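Local coordinates for protein gamma-hexachlorocyclohexane dehydrochlorinase (PDB 5KVB) that probably catalyses two successive anti dehydrochlorinations of the pesticide lindane, giving a tetrachlorocyclohexadiene by way of pentachlorocyclohexene, at residues A[23-31]-A[38-49]. Residues are numbered along the deposited sequence; the frame is centred on the assembly and turned at random. Where two conformers were deposited one is given.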
loop_
_atom_site.group_PDB
_atom_site.type_symbol
_atom_site.label_atom_id
_atom_site.label_comp_id
_atom_site.label_asym_id
_atom_site.label_seq_id
_atom_site.Cartn_x
_atom_site.Cartn_y
_atom_site.Cartn_z
ATOM N N LEU A 23 0.733 -7.522 12.719
ATOM C CA LEU A 23 -0.384 -7.149 13.610
ATOM C C LEU A 23 -1.299 -6.145 12.934
ATOM O O LEU A 23 -2.538 -6.270 12.966
ATOM C CB LEU A 23 0.134 -6.555 14.932
ATOM C CG LEU A 23 0.852 -7.522 15.877
ATOM C CD1 LEU A 23 1.559 -6.726 16.969
ATOM C CD2 LEU A 23 -0.135 -8.512 16.510
ATOM N N TYR A 24 -0.682 -5.131 12.331
ATOM C CA TYR A 24 -1.429 -4.040 11.735
ATOM C C TYR A 24 -2.228 -4.506 10.513
ATOM O O TYR A 24 -3.415 -4.190 10.384
ATOM C CB TYR A 24 -0.478 -2.909 11.380
ATOM C CG TYR A 24 -1.145 -1.662 10.858
ATOM C CD1 TYR A 24 -1.671 -0.701 11.719
ATOM C CD2 TYR A 24 -1.244 -1.448 9.502
ATOM C CE1 TYR A 24 -2.265 0.457 11.220
ATOM C CE2 TYR A 24 -1.841 -0.308 9.002
ATOM C CZ TYR A 24 -2.334 0.632 9.852
ATOM O OH TYR A 24 -2.918 1.759 9.325
ATOM N N SER A 25 -1.609 -5.267 9.619
ATOM C CA SER A 25 -2.374 -5.815 8.509
ATOM C C SER A 25 -3.485 -6.752 8.997
ATOM O O SER A 25 -4.575 -6.758 8.408
ATOM C CB SER A 25 -1.450 -6.529 7.527
ATOM O OG SER A 25 -0.698 -5.560 6.799
ATOM N N ASP A 26 -3.234 -7.502 10.070
ATOM C CA ASP A 26 -4.244 -8.409 10.634
ATOM C C ASP A 26 -5.470 -7.633 11.146
ATOM O O ASP A 26 -6.591 -8.130 11.047
ATOM C CB ASP A 26 -3.656 -9.270 11.770
ATOM C CG ASP A 26 -2.850 -10.463 11.263
ATOM O OD1 ASP A 26 -2.902 -10.758 10.044
ATOM O OD2 ASP A 26 -2.170 -11.116 12.090
ATOM N N GLN A 27 -5.266 -6.415 11.652
ATOM C CA GLN A 27 -6.395 -5.581 12.053
ATOM C C GLN A 27 -7.275 -5.274 10.844
ATOM O O GLN A 27 -8.496 -5.447 10.889
ATOM C CB GLN A 27 -5.910 -4.278 12.711
ATOM C CG GLN A 27 -7.003 -3.493 13.486
ATOM C CD GLN A 27 -7.918 -2.644 12.612
ATOM O OE1 GLN A 27 -7.601 -2.343 11.468
ATOM N NE2 GLN A 27 -9.059 -2.237 13.170
ATOM N N LEU A 28 -6.657 -4.818 9.761
ATOM C CA LEU A 28 -7.415 -4.436 8.570
ATOM C C LEU A 28 -8.115 -5.643 7.941
ATOM O O LEU A 28 -9.302 -5.582 7.609
ATOM C CB LEU A 28 -6.503 -3.758 7.541
ATOM C CG LEU A 28 -6.257 -2.254 7.708
ATOM C CD1 LEU A 28 -5.469 -1.943 8.968
ATOM C CD2 LEU A 28 -5.561 -1.658 6.492
ATOM N N ILE A 29 -7.378 -6.737 7.774
ATOM C CA ILE A 29 -7.933 -7.955 7.176
ATOM C C ILE A 29 -9.053 -8.542 8.053
ATOM O O ILE A 29 -10.107 -8.946 7.552
ATOM C CB ILE A 29 -6.814 -9.011 6.949
ATOM C CG1 ILE A 29 -5.806 -8.523 5.899
ATOM C CG2 ILE A 29 -7.391 -10.353 6.492
ATOM C CD1 ILE A 29 -4.467 -9.253 5.955
ATOM N N GLY A 30 -8.852 -8.539 9.365
ATOM C CA GLY A 30 -9.854 -9.077 10.279
ATOM C C GLY A 30 -11.155 -8.298 10.218
ATOM O O GLY A 30 -12.235 -8.889 10.185
ATOM N N VAL A 31 -11.072 -6.974 10.156
ATOM C CA VAL A 31 -12.287 -6.157 10.075
ATOM C C VAL A 31 -12.977 -6.293 8.700
ATOM O O VAL A 31 -14.213 -6.342 8.610
ATOM C CB VAL A 31 -11.973 -4.671 10.383
ATOM C CG1 VAL A 31 -13.157 -3.773 10.049
ATOM C CG2 VAL A 31 -11.585 -4.501 11.842
ATOM N N ARG A 38 -8.782 -13.868 13.747
ATOM C CA ARG A 38 -7.647 -13.029 13.383
ATOM C C ARG A 38 -7.715 -11.697 14.127
ATOM O O ARG A 38 -6.716 -11.243 14.685
ATOM C CB ARG A 38 -7.600 -12.792 11.866
ATOM C CG ARG A 38 -6.433 -11.896 11.422
ATOM C CD ARG A 38 -6.445 -11.572 9.916
ATOM N NE ARG A 38 -6.458 -12.772 9.077
ATOM C CZ ARG A 38 -5.376 -13.367 8.589
ATOM N NH1 ARG A 38 -4.165 -12.885 8.828
ATOM N NH2 ARG A 38 -5.504 -14.456 7.835
ATOM N N LEU A 39 -8.889 -11.082 14.147
ATOM C CA LEU A 39 -9.049 -9.778 14.779
ATOM C C LEU A 39 -8.828 -9.820 16.295
ATOM O O LEU A 39 -8.259 -8.886 16.865
ATOM C CB LEU A 39 -10.442 -9.208 14.468
ATOM C CG LEU A 39 -10.785 -7.805 14.980
ATOM C CD1 LEU A 39 -9.773 -6.734 14.533
ATOM C CD2 LEU A 39 -12.182 -7.425 14.530
ATOM N N ALA A 40 -9.270 -10.896 16.944
ATOM C CA ALA A 40 -9.120 -11.004 18.395
ATOM C C ALA A 40 -7.669 -11.230 18.821
ATOM O O ALA A 40 -7.268 -10.817 19.909
ATOM C CB ALA A 40 -10.004 -12.131 18.937
ATOM N N SER A 41 -6.886 -11.866 17.953
ATOM C CA SER A 41 -5.542 -12.338 18.274
ATOM C C SER A 41 -4.500 -11.235 18.490
ATOM O O SER A 41 -3.449 -11.493 19.075
ATOM C CB SER A 41 -5.028 -13.269 17.161
ATOM O OG SER A 41 -4.814 -12.559 15.951
ATOM N N ILE A 42 -4.786 -10.025 18.024
ATOM C CA ILE A 42 -3.769 -8.976 17.926
ATOM C C ILE A 42 -3.735 -7.983 19.097
ATOM O O ILE A 42 -2.901 -7.069 19.095
ATOM C CB ILE A 42 -3.952 -8.156 16.621
ATOM C CG1 ILE A 42 -5.251 -7.345 16.682
ATOM C CG2 ILE A 42 -3.936 -9.064 15.386
ATOM C CD1 ILE A 42 -5.637 -6.629 15.367
ATOM N N TRP A 43 -4.615 -8.160 20.091
ATOM C CA TRP A 43 -4.793 -7.186 21.186
ATOM C C TRP A 43 -4.381 -7.710 22.558
ATOM O O TRP A 43 -4.803 -8.800 22.954
ATOM C CB TRP A 43 -6.263 -6.755 21.309
ATOM C CG TRP A 43 -6.936 -6.319 20.045
ATOM C CD1 TRP A 43 -7.670 -7.107 19.203
ATOM C CD2 TRP A 43 -6.932 -5.010 19.472
ATOM N NE1 TRP A 43 -8.134 -6.363 18.144
ATOM C CE2 TRP A 43 -7.682 -5.074 18.276
ATOM C CE3 TRP A 43 -6.361 -3.791 19.847
ATOM C CZ2 TRP A 43 -7.892 -3.955 17.458
ATOM C CZ3 TRP A 43 -6.567 -2.679 19.036
ATOM C CH2 TRP A 43 -7.332 -2.770 17.858
ATOM N N TRP A 44 -3.638 -6.914 23.318
ATOM C CA TRP A 44 -3.518 -7.194 24.759
ATOM C C TRP A 44 -4.891 -7.012 25.411
ATOM O O TRP A 44 -5.737 -6.279 24.899
ATOM C CB TRP A 44 -2.494 -6.272 25.424
ATOM C CG TRP A 44 -1.081 -6.515 24.991
ATOM C CD1 TRP A 44 -0.225 -5.610 24.422
ATOM C CD2 TRP A 44 -0.358 -7.746 25.095
ATOM N NE1 TRP A 44 0.988 -6.210 24.166
ATOM C CE2 TRP A 44 0.933 -7.521 24.566
ATOM C CE3 TRP A 44 -0.678 -9.024 25.571
ATOM C CZ2 TRP A 44 1.899 -8.525 24.499
ATOM C CZ3 TRP A 44 0.283 -10.018 25.507
ATOM C CH2 TRP A 44 1.555 -9.764 24.972
ATOM N N ASP A 45 -5.118 -7.669 26.544
ATOM C CA ASP A 45 -6.435 -7.589 27.177
ATOM C C ASP A 45 -6.770 -6.187 27.681
ATOM O O ASP A 45 -7.964 -5.853 27.836
ATOM C CB ASP A 45 -6.546 -8.601 28.321
ATOM C CG ASP A 45 -6.685 -10.030 27.824
ATOM O OD1 ASP A 45 -7.043 -10.231 26.647
ATOM O OD2 ASP A 45 -6.460 -10.960 28.624
ATOM N N ASP A 46 -5.746 -5.357 27.907
ATOM C CA ASP A 46 -5.970 -3.968 28.300
ATOM C C ASP A 46 -5.738 -2.967 27.160
ATOM O O ASP A 46 -5.661 -1.765 27.389
ATOM C CB ASP A 46 -5.099 -3.609 29.519
ATOM C CG ASP A 46 -3.612 -3.825 29.272
ATOM O OD1 ASP A 46 -3.248 -4.614 28.368
ATOM O OD2 ASP A 46 -2.796 -3.199 29.990
ATOM N N ALA A 47 -5.655 -3.461 25.927
ATOM C CA ALA A 47 -5.509 -2.560 24.778
ATOM C C ALA A 47 -6.762 -1.718 24.580
ATOM O O ALA A 47 -7.877 -2.188 24.837
ATOM C CB ALA A 47 -5.201 -3.357 23.505
ATOM N N GLU A 48 -6.584 -0.480 24.132
ATOM C CA GLU A 48 -7.702 0.427 23.899
ATOM C C GLU A 48 -7.814 0.855 22.435
ATOM O O GLU A 48 -6.876 1.398 21.862
ATOM C CB GLU A 48 -7.580 1.662 24.798
ATOM C CG GLU A 48 -7.786 1.349 26.279
ATOM C CD GLU A 48 -7.804 2.594 27.153
ATOM O OE1 GLU A 48 -7.229 3.627 26.748
ATOM O OE2 GLU A 48 -8.402 2.535 28.249
ATOM N N TRP A 49 -8.978 0.603 21.851
ATOM C CA TRP A 49 -9.285 1.031 20.490
ATOM C C TRP A 49 -10.323 2.143 20.577
ATOM O O TRP A 49 -11.452 1.904 21.008
ATOM C CB TRP A 49 -9.787 -0.164 19.670
ATOM C CG TRP A 49 -10.145 0.097 18.210
ATOM C CD1 TRP A 49 -9.957 1.247 17.491
ATOM C CD2 TRP A 49 -10.740 -0.844 17.305
ATOM N NE1 TRP A 49 -10.410 1.077 16.195
ATOM C CE2 TRP A 49 -10.900 -0.194 16.063
ATOM C CE3 TRP A 49 -11.157 -2.172 17.430
ATOM C CZ2 TRP A 49 -11.456 -0.837 14.953
ATOM C CZ3 TRP A 49 -11.716 -2.807 16.329
ATOM C CH2 TRP A 49 -11.864 -2.134 15.107
HETATM O O HOH W 1 -3.394 -12.971 13.826
#
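I42 drives its side chain into helix 23-31, filling the hollow between L23, D26 and Q27: CD1 lies 3.6 Å from Q27 CA, CG2 3.6 Å from D26 CB, and CB 3.8 Å from L23 CD2. With CG1 held between backbone N and carbonyl carbon (chi1 68°), the two branches spread over successive helix residues. One turn on, G30 makes the second hollow; its CA is 4.2 Å from L39 CB, and a modelled beta carbon would clash there. L39 (CD1, 3.9 Å) and the W49 ring then receive V31 CG2, and the Q27 amide, nearly perpendicular to that ring (87°), brings NE2 to 3.3 Å from W49 CZ2. This seats the long N-terminal helix of the SnoaL-like fold on helix 36-40, the turn after it and strand 47-51, beside the probable active-site residue D32.

Beside this packing, a bend at chi3 turns the R38 guanidinium onto D26: NH1 makes a salt-bridge hydrogen bond to OD1 (2.8 Å, 147°), in the guanidinium plane but from above the carboxylate plane. I29 CG2 covers one guanidinium face; Q35 accepts from NE. With an alanine at R38, D26 would probably lose its intrachain charge partner. D26 OD1 also pairs with R86 of the second subunit, and a water joins OD2 to S41 OG, so the buried carboxylate probably stays ionised, linking helix packing to trimer assembly.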